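Local coordinates for petrobactin biosynthesis protein AsbB (Bacillus anthracis, PDB 3TO3), which catalyses the ATP-dependent condensation of spermidine with citryl-spermidine intermediates in the biosynthesis of the siderophore petrobactin, working as a homodimer, at residues D62-T67 / V90-Q95; Y316-A321 / F350-Y355; V508-F513 / P565-E570. All coordinates share one frame; numbering follows the deposited sequence.

Contact 1: residues D62-T67 / V90-Q95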
loop_
_atom_site.group_PDB
_atom_site.type_symbol
_atom_site.label_atom_id
_atom_site.label_comp_id
_atom_site.label_asym_id
_atom_site.label_seq_id
_atom_site.Cartn_x
_atom_site.Cartn_y
_atom_site.Cartn_z
ATOM N N ASP B 62 26.156 -9.002 -12.451
ATOM C CA ASP B 62 26.946 -9.999 -13.183
ATOM C C ASP B 62 27.918 -10.678 -12.221
ATOM O O ASP B 62 28.845 -11.384 -12.627
ATOM C CB ASP B 62 27.690 -9.367 -14.353
ATOM C CG ASP B 62 26.832 -8.394 -15.118
ATOM O OD1 ASP B 62 25.607 -8.640 -15.213
ATOM O OD2 ASP B 62 27.378 -7.377 -15.606
ATOM N N ASN B 63 27.751 -10.379 -10.938
ATOM C CA ASN B 63 28.504 -11.065 -9.908
ATOM C C ASN B 63 29.979 -10.717 -10.000
ATOM O O ASN B 63 30.847 -11.525 -9.655
ATOM C CB ASN B 63 28.307 -12.575 -10.056
ATOM C CG ASN B 63 28.521 -13.317 -8.761
ATOM O OD1 ASN B 63 29.432 -14.137 -8.655
ATOM N ND2 ASN B 63 27.686 -13.021 -7.752
ATOM N N LYS B 64 30.250 -9.495 -10.456
ATOM C CA LYS B 64 31.610 -8.965 -10.483
ATOM C C LYS B 64 31.812 -8.024 -9.288
ATOM O O LYS B 64 30.927 -7.203 -8.946
ATOM C CB LYS B 64 31.909 -8.255 -11.814
ATOM C CG LYS B 64 33.351 -7.770 -11.953
ATOM C CD LYS B 64 33.534 -6.796 -13.124
ATOM C CE LYS B 64 34.732 -5.870 -12.874
ATOM N NZ LYS B 64 34.989 -4.879 -13.966
ATOM N N SER B 65 32.968 -8.147 -8.641
ATOM C CA SER B 65 33.185 -7.395 -7.424
ATOM C C SER B 65 33.180 -5.875 -7.649
ATOM O O SER B 65 33.565 -5.352 -8.703
ATOM C CB SER B 65 34.432 -7.875 -6.674
ATOM O OG SER B 65 35.603 -7.308 -7.200
ATOM N N VAL B 66 32.700 -5.177 -6.641
ATOM C CA VAL B 66 32.653 -3.734 -6.671
ATOM C C VAL B 66 33.036 -3.295 -5.267
ATOM O O VAL B 66 32.914 -4.069 -4.326
ATOM C CB VAL B 66 31.237 -3.260 -7.032
ATOM C CG1 VAL B 66 30.321 -3.366 -5.829
ATOM C CG2 VAL B 66 31.265 -1.854 -7.532
ATOM N N THR B 67 33.508 -2.064 -5.121
ATOM C CA THR B 67 33.882 -1.529 -3.816
ATOM C C THR B 67 33.294 -0.133 -3.636
ATOM O O THR B 67 33.359 0.689 -4.548
ATOM C CB THR B 67 35.423 -1.505 -3.642
ATOM O OG1 THR B 67 35.865 -2.797 -3.228
ATOM C CG2 THR B 67 35.848 -0.519 -2.580
ATOM N N VAL B 90 33.562 2.121 -6.690
ATOM C CA VAL B 90 34.763 1.824 -7.466
ATOM C C VAL B 90 34.720 0.466 -8.156
ATOM O O VAL B 90 34.693 -0.580 -7.495
ATOM C CB VAL B 90 35.992 1.840 -6.582
ATOM C CG1 VAL B 90 37.248 1.693 -7.434
ATOM C CG2 VAL B 90 36.002 3.127 -5.779
ATOM N N GLN B 91 34.646 0.478 -9.483
ATOM C CA GLN B 91 34.862 -0.739 -10.230
ATOM C C GLN B 91 35.928 -0.540 -11.296
ATOM O O GLN B 91 37.090 -0.916 -11.129
ATOM C CB GLN B 91 33.549 -1.160 -10.874
ATOM C CG GLN B 91 33.630 -2.429 -11.686
ATOM C CD GLN B 91 32.252 -2.975 -11.956
ATOM O OE1 GLN B 91 31.465 -2.372 -12.699
ATOM N NE2 GLN B 91 31.927 -4.096 -11.313
ATOM N N ASP B 92 35.542 0.091 -12.392
ATOM C CA ASP B 92 36.520 0.422 -13.403
ATOM C C ASP B 92 36.986 1.825 -13.082
ATOM O O ASP B 92 38.159 2.042 -12.787
ATOM C CB ASP B 92 35.949 0.289 -14.816
ATOM C CG ASP B 92 36.001 -1.147 -15.334
ATOM O OD1 ASP B 92 36.666 -1.995 -14.692
ATOM O OD2 ASP B 92 35.390 -1.422 -16.394
ATOM N N GLY B 93 36.060 2.774 -13.122
ATOM C CA GLY B 93 36.369 4.115 -12.691
ATOM C C GLY B 93 35.783 4.307 -11.313
ATOM O O GLY B 93 35.396 3.346 -10.628
ATOM N N LYS B 94 35.722 5.568 -10.914
ATOM C CA LYS B 94 35.184 5.951 -9.635
ATOM C C LYS B 94 33.998 6.869 -9.908
ATOM O O LYS B 94 34.072 7.747 -10.768
ATOM C CB LYS B 94 36.253 6.677 -8.836
ATOM C CG LYS B 94 37.349 5.777 -8.331
ATOM C CD LYS B 94 38.255 6.525 -7.348
ATOM C CE LYS B 94 38.904 5.568 -6.331
ATOM N NZ LYS B 94 39.801 6.257 -5.342
ATOM N N GLN B 95 32.886 6.637 -9.229
ATOM C CA GLN B 95 31.751 7.533 -9.350
ATOM C C GLN B 95 30.941 7.611 -8.057
ATOM O O GLN B 95 30.685 6.603 -7.398
ATOM C CB GLN B 95 30.856 7.112 -10.517
ATOM C CG GLN B 95 29.686 8.063 -10.771
ATOM C CD GLN B 95 28.790 7.618 -11.923
ATOM O OE1 GLN B 95 29.049 6.598 -12.574
ATOM N NE2 GLN B 95 27.723 8.382 -12.176
#

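Contact 2: residues Y316-A321 / F350-Y355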
loop_
_atom_site.group_PDB
_atom_site.type_symbol
_atom_site.label_atom_id
_atom_site.label_comp_id
_atom_site.label_asym_id
_atom_site.label_seq_id
_atom_site.Cartn_x
_atom_site.Cartn_y
_atom_site.Cartn_z
ATOM N N TYR B 316 -4.543 -0.883 23.928
ATOM C CA TYR B 316 -4.211 -0.994 25.328
ATOM C C TYR B 316 -3.537 0.300 25.825
ATOM O O TYR B 316 -3.778 0.721 26.950
ATOM C CB TYR B 316 -3.397 -2.256 25.644
ATOM C CG TYR B 316 -2.177 -2.423 24.803
ATOM C CD1 TYR B 316 -0.976 -1.826 25.177
ATOM C CD2 TYR B 316 -2.211 -3.184 23.625
ATOM C CE1 TYR B 316 0.166 -1.969 24.402
ATOM C CE2 TYR B 316 -1.065 -3.341 22.846
ATOM C CZ TYR B 316 0.118 -2.725 23.248
ATOM O OH TYR B 316 1.262 -2.852 22.499
ATOM N N SER B 317 -2.734 0.948 24.973
ATOM C CA SER B 317 -2.011 2.137 25.411
ATOM C C SER B 317 -2.902 3.388 25.440
ATOM O O SER B 317 -2.721 4.248 26.272
ATOM C CB SER B 317 -0.733 2.353 24.597
ATOM O OG SER B 317 -1.028 3.014 23.404
ATOM N N VAL B 318 -3.878 3.466 24.546
ATOM C CA VAL B 318 -4.908 4.479 24.625
ATOM C C VAL B 318 -5.682 4.334 25.954
ATOM O O VAL B 318 -5.979 5.324 26.636
ATOM C CB VAL B 318 -5.875 4.364 23.429
ATOM C CG1 VAL B 318 -7.161 5.162 23.687
ATOM C CG2 VAL B 318 -5.173 4.826 22.139
ATOM N N ALA B 319 -5.962 3.095 26.335
ATOM C CA ALA B 319 -6.767 2.816 27.524
ATOM C C ALA B 319 -6.056 3.234 28.818
ATOM O O ALA B 319 -6.692 3.705 29.771
ATOM C CB ALA B 319 -7.124 1.352 27.582
ATOM N N SER B 320 -4.741 3.057 28.861
ATOM C CA SER B 320 -4.014 3.340 30.089
ATOM C C SER B 320 -3.415 4.762 30.134
ATOM O O SER B 320 -2.733 5.134 31.096
ATOM C CB SER B 320 -2.938 2.282 30.349
ATOM O OG SER B 320 -2.042 2.259 29.252
ATOM N N ALA B 321 -3.683 5.571 29.117
ATOM C CA ALA B 321 -2.984 6.839 29.042
ATOM C C ALA B 321 -3.389 7.790 30.173
ATOM O O ALA B 321 -2.515 8.297 30.871
ATOM C CB ALA B 321 -3.141 7.492 27.669
ATOM N N PHE B 350 -4.639 13.568 29.328
ATOM C CA PHE B 350 -5.593 13.563 30.423
ATOM C C PHE B 350 -6.921 12.912 30.051
ATOM O O PHE B 350 -7.804 12.712 30.894
ATOM C CB PHE B 350 -5.788 14.985 31.000
ATOM C CG PHE B 350 -6.333 15.959 30.011
ATOM C CD1 PHE B 350 -5.475 16.712 29.219
ATOM C CD2 PHE B 350 -7.697 16.095 29.833
ATOM C CE1 PHE B 350 -5.956 17.587 28.288
ATOM C CE2 PHE B 350 -8.190 16.971 28.892
ATOM C CZ PHE B 350 -7.314 17.729 28.115
ATOM N N SER B 351 -7.054 12.561 28.786
ATOM C CA SER B 351 -8.267 11.914 28.337
ATOM C C SER B 351 -7.996 11.087 27.087
ATOM O O SER B 351 -7.055 11.382 26.335
ATOM C CB SER B 351 -9.312 12.978 28.082
ATOM O OG SER B 351 -10.563 12.394 27.888
ATOM N N SER B 352 -8.791 10.045 26.863
ATOM C CA SER B 352 -8.576 9.216 25.682
ATOM C C SER B 352 -9.844 8.477 25.360
ATOM O O SER B 352 -10.663 8.308 26.216
ATOM C CB SER B 352 -7.454 8.214 25.912
ATOM O OG SER B 352 -7.900 7.221 26.800
ATOM N N VAL B 353 -10.010 8.073 24.110
ATOM C CA VAL B 353 -11.204 7.361 23.701
ATOM C C VAL B 353 -10.848 6.574 22.462
ATOM O O VAL B 353 -9.957 6.974 21.720
ATOM C CB VAL B 353 -12.337 8.337 23.368
ATOM C CG1 VAL B 353 -11.987 9.141 22.122
ATOM C CG2 VAL B 353 -13.657 7.588 23.204
HETATM N N MSE B 354 -11.542 5.473 22.226
HETATM C CA MSE B 354 -11.274 4.659 21.048
HETATM C C MSE B 354 -12.443 3.745 20.633
HETATM O O MSE B 354 -13.355 3.439 21.408
HETATM C CB MSE B 354 -10.098 3.774 21.336
HETATM C CG MSE B 354 -10.560 2.636 22.205
HETATM SE SE MSE B 354 -9.094 1.628 22.874
HETATM C CE MSE B 354 -9.202 2.159 24.759
ATOM N N TYR B 355 -12.385 3.294 19.394
ATOM C CA TYR B 355 -13.340 2.345 18.862
ATOM C C TYR B 355 -12.501 1.176 18.377
ATOM O O TYR B 355 -11.684 1.338 17.481
ATOM C CB TYR B 355 -14.084 2.982 17.703
ATOM C CG TYR B 355 -15.121 2.098 17.049
ATOM C CD1 TYR B 355 -16.436 2.091 17.503
ATOM C CD2 TYR B 355 -14.797 1.295 15.962
ATOM C CE1 TYR B 355 -17.408 1.302 16.896
ATOM C CE2 TYR B 355 -15.762 0.521 15.328
ATOM C CZ TYR B 355 -17.062 0.519 15.803
ATOM O OH TYR B 355 -18.019 -0.245 15.178
#

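Contact 3: residues V508-F513 / P565-E570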
loop_
_atom_site.group_PDB
_atom_site.type_symbol
_atom_site.label_atom_id
_atom_site.label_comp_id
_atom_site.label_asym_id
_atom_site.label_seq_id
_atom_site.Cartn_x
_atom_site.Cartn_y
_atom_site.Cartn_z
ATOM N N VAL B 508 18.702 5.539 30.093
ATOM C CA VAL B 508 19.545 6.707 30.215
ATOM C C VAL B 508 20.679 6.788 29.136
ATOM O O VAL B 508 20.827 7.806 28.432
ATOM C CB VAL B 508 20.096 6.851 31.646
ATOM C CG1 VAL B 508 21.136 7.959 31.697
ATOM C CG2 VAL B 508 18.927 7.134 32.656
ATOM N N LEU B 509 21.468 5.722 29.017
ATOM C CA LEU B 509 22.621 5.726 28.137
ATOM C C LEU B 509 22.161 5.787 26.688
ATOM O O LEU B 509 22.650 6.612 25.914
ATOM C CB LEU B 509 23.521 4.496 28.358
ATOM C CG LEU B 509 24.138 4.444 29.753
ATOM C CD1 LEU B 509 25.120 3.263 29.826
ATOM C CD2 LEU B 509 24.813 5.772 30.131
ATOM N N ASP B 510 21.226 4.905 26.348
ATOM C CA ASP B 510 20.755 4.703 24.985
ATOM C C ASP B 510 19.755 5.755 24.516
ATOM O O ASP B 510 19.886 6.320 23.451
ATOM C CB ASP B 510 20.108 3.316 24.894
ATOM C CG ASP B 510 20.288 2.661 23.545
ATOM O OD1 ASP B 510 21.345 2.849 22.931
ATOM O OD2 ASP B 510 19.379 1.926 23.105
ATOM N N ALA B 511 18.742 6.036 25.302
ATOM C CA ALA B 511 17.724 6.931 24.800
ATOM C C ALA B 511 18.114 8.402 25.039
ATOM O O ALA B 511 18.232 9.189 24.094
ATOM C CB ALA B 511 16.372 6.595 25.357
ATOM N N LEU B 512 18.279 8.776 26.298
ATOM C CA LEU B 512 18.666 10.149 26.621
ATOM C C LEU B 512 19.967 10.615 25.944
ATOM O O LEU B 512 20.012 11.719 25.394
ATOM C CB LEU B 512 18.770 10.345 28.138
ATOM C CG LEU B 512 19.036 11.778 28.615
ATOM C CD1 LEU B 512 17.902 12.781 28.231
ATOM C CD2 LEU B 512 19.276 11.777 30.134
ATOM N N PHE B 513 21.006 9.781 25.989
ATOM C CA PHE B 513 22.366 10.205 25.620
ATOM C C PHE B 513 22.737 9.826 24.203
ATOM O O PHE B 513 22.811 10.683 23.356
ATOM C CB PHE B 513 23.409 9.686 26.615
ATOM C CG PHE B 513 23.410 10.435 27.927
ATOM C CD1 PHE B 513 23.114 11.783 27.963
ATOM C CD2 PHE B 513 23.678 9.791 29.112
ATOM C CE1 PHE B 513 23.106 12.486 29.152
ATOM C CE2 PHE B 513 23.657 10.477 30.298
ATOM C CZ PHE B 513 23.369 11.833 30.325
ATOM N N PRO B 565 31.855 0.912 31.584
ATOM C CA PRO B 565 32.763 1.087 30.442
ATOM C C PRO B 565 32.063 0.853 29.112
ATOM O O PRO B 565 32.246 1.631 28.178
ATOM C CB PRO B 565 33.822 0.007 30.666
ATOM C CG PRO B 565 33.815 -0.214 32.173
ATOM C CD PRO B 565 32.366 -0.050 32.572
ATOM N N THR B 566 31.269 -0.207 29.039
ATOM C CA THR B 566 30.568 -0.552 27.816
ATOM C C THR B 566 29.142 -0.942 28.176
ATOM O O THR B 566 28.874 -1.343 29.310
ATOM C CB THR B 566 31.247 -1.732 27.080
ATOM O OG1 THR B 566 31.112 -2.903 27.864
ATOM C CG2 THR B 566 32.757 -1.489 26.870
ATOM N N PHE B 567 28.220 -0.782 27.230
ATOM C CA PHE B 567 26.878 -1.307 27.407
ATOM C C PHE B 567 26.267 -1.651 26.058
ATOM O O PHE B 567 26.863 -1.374 25.015
ATOM C CB PHE B 567 25.985 -0.304 28.120
ATOM C CG PHE B 567 25.492 0.783 27.227
ATOM C CD1 PHE B 567 24.214 0.738 26.701
ATOM C CD2 PHE B 567 26.312 1.843 26.901
ATOM C CE1 PHE B 567 23.758 1.743 25.860
ATOM C CE2 PHE B 567 25.866 2.852 26.071
ATOM C CZ PHE B 567 24.584 2.795 25.548
ATOM N N TYR B 568 25.062 -2.218 26.104
ATOM C CA TYR B 568 24.385 -2.750 24.925
ATOM C C TYR B 568 23.324 -1.786 24.440
ATOM O O TYR B 568 22.326 -1.576 25.096
ATOM C CB TYR B 568 23.766 -4.128 25.219
ATOM C CG TYR B 568 24.769 -5.264 25.147
ATOM C CD1 TYR B 568 25.820 -5.216 24.242
ATOM C CD2 TYR B 568 24.682 -6.377 25.988
ATOM C CE1 TYR B 568 26.763 -6.241 24.157
ATOM C CE2 TYR B 568 25.626 -7.422 25.907
ATOM C CZ TYR B 568 26.674 -7.335 24.985
ATOM O OH TYR B 568 27.633 -8.331 24.866
ATOM N N ALA B 569 23.583 -1.193 23.282
ATOM C CA ALA B 569 22.659 -0.308 22.581
ATOM C C ALA B 569 21.818 -1.048 21.504
ATOM O O ALA B 569 22.299 -1.943 20.827
ATOM C CB ALA B 569 23.439 0.783 21.934
ATOM N N GLU B 570 20.569 -0.635 21.354
ATOM C CA GLU B 570 19.670 -1.145 20.340
ATOM C C GLU B 570 20.278 -1.029 18.968
ATOM O O GLU B 570 20.822 0.002 18.639
ATOM C CB GLU B 570 18.387 -0.314 20.334
ATOM C CG GLU B 570 17.462 -0.557 21.503
ATOM C CD GLU B 570 16.928 -1.978 21.546
ATOM O OE1 GLU B 570 16.555 -2.509 20.471
ATOM O OE2 GLU B 570 16.885 -2.570 22.655
#

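Contact 1: residues D62-T67 / V90-Q95
Thr67 and Val90 form an antiparallel hydrogen-bonded pair, and two backbone hydrogen bonds join them. Val90 N gives a nearly straight bond to Thr67 O at 2.6 Å. Thr67 N returns one to Val90 O at 3.0 Å. The side chains of Thr67 and Val90 stand on the same face of the sheet.

Further polar contacts lie beyond the pair. The amide nitrogen of Gln91, NE2, makes a weak bond to Ser65 O at 3.3 Å. Its stronger partner is the carboxylate of Asp60, so one amide group spans two acceptors. Lys64 NZ reaches Asp92 OD1 at 3.4 Å, a weak salt bridge at the exposed margin.

The apolar contacts are few. Lys64 is extended, with CG anti to the backbone N (chi1 -176°), and this carries its chain across the Gln91 side chain. Its CE comes within 3.8 Å of Gln91 CG. Val66 CG2 lies 4.1 Å from Gln91 CB.

The contact sits at the surface, near the start of strand 65-74 in an antiparallel sheet. Strand 65-74 runs between strand 52-59, where Val66 bonds to Gly58, and strand 88-90. The chain turns through Gln91 to Gly93 and returns as strand 94-96, where Gln95 bonds to Arg89.

Contact 2: residues Y316-A321 / F350-Y355
Ser352 is the first residue of strand 350-355 to meet helix 316-321. Its OG donates a hydrogen bond to Val318 O at 2.7 Å. The hydroxyl comes from above the carbonyl plane, about 40° out of it. Chi1 of 72° sets OG between the backbone N and the carbonyl carbon, and from there it reaches the helix. Ser352 CB also packs on Val318 CG1 at 3.8 Å. The Ser352 backbone is bonded to Gly204, just after strand 201-203.

Val353 follows with its side chain turned from the helix, against Tyr211 of helix 208-219. Only its backbone faces this contact: Val353 O lies 3.9 Å from Val318 CG1.

Met354, a selenomethionine, points back to the helix. Its chain bends at its last torsion, which folds the terminal methyl over the helix. CE meets Ala319 CB at 3.6 Å and Val318 CG1 at 3.8 Å. Val318 CG1 thus sits between Ser352 CB and the Met354 methyl. Pro315 also touches Met354, from the start of the same helix.

All five touching residues are buried. The helix and strand axes approach to 7.2 Å, with their directions 148° apart. This is a helix packed on one face of a mixed beta-sheet, through alternate strand residues, within the IucA/IucC family region. The Val318 side chain lies about 8 Å from those of Lys299 and Arg285, both ATP-binding, and about 11 Å from the bound ATP. This is consistent with a layer behind the ATP-binding residues.

Contact 3: residues V508-F513 / P565-E570
Leu509 lies over one face of the Phe567 ring. Its CB is 3.7 Å from the ring centroid and 20° off the ring normal, which makes a CH-pi contact. The nearest ring atom to Leu509 CB is Phe567 CZ, at 3.5 Å. Leu509 CD1 sits by the CG-CD2 side of the same ring, 3.5 Å from Phe567 CD2. The two side chains lie side by side and point opposite ways.

Asp510, next on the helix, meets the strand at Ala569 and Glu570. Its OD1 is at the edge of the Phe567 ring, near the ring plane, 4.0 Å from CE1. The same oxygen lies 3.1 Å from the methyl CB of Ala569. The other oxygen, OD2, accepts a weak but nearly straight bond from Glu570 N at 3.3 Å. OD2 also touches Glu570 CG at 3.5 Å.

Several groups position this first shell. Chi1 of 78° sets the Phe567 ring between its own backbone N and carbonyl carbon, and the ring reaches the helix from there. Phe78, Leu514 and Val588 also touch Phe567. The strand pairs with strand 585-589 through backbone bonds of Phe567 to Val588 and of Ala569 to His586. The helix has a wider pi-type turn here, closed by a weak bond from Phe513 N to Val508 O.

Glu570 OE1 forms a salt bridge with Arg575, which probably offsets its charge; Glu570 OE2 lies 5.2 Å from Asp510 OD2. Asp510 OD1 is buried and has no polar partner in the model, while OD2 has the weak amide bond. Such a setting would be expected to disfavour the charged carboxylate and might raise its pKa.

How the contacts relate
From the N terminus, contact 1 comes first. It closes a helix-free, largely stranded excursion, with 22 residues between 62-67 and 90-95; the contact centre lies about 38 Å from the chain centre. Contact 2 closes a mostly helical loop of 28 residues and joins helix 315-333 to the large mixed sheet. Contact 3 closes the longest loop, 51 residues and largely helical, and ties helix 502-528 to a two-stranded sheet near the C terminus. The three loops follow in series, with no nesting or crossing. Contacts 1 and 2 lie on opposite sides of the chain centre, their centres 54 Å apart. Contacts 2 and 3 belong to different family regions, and no two contacts touch.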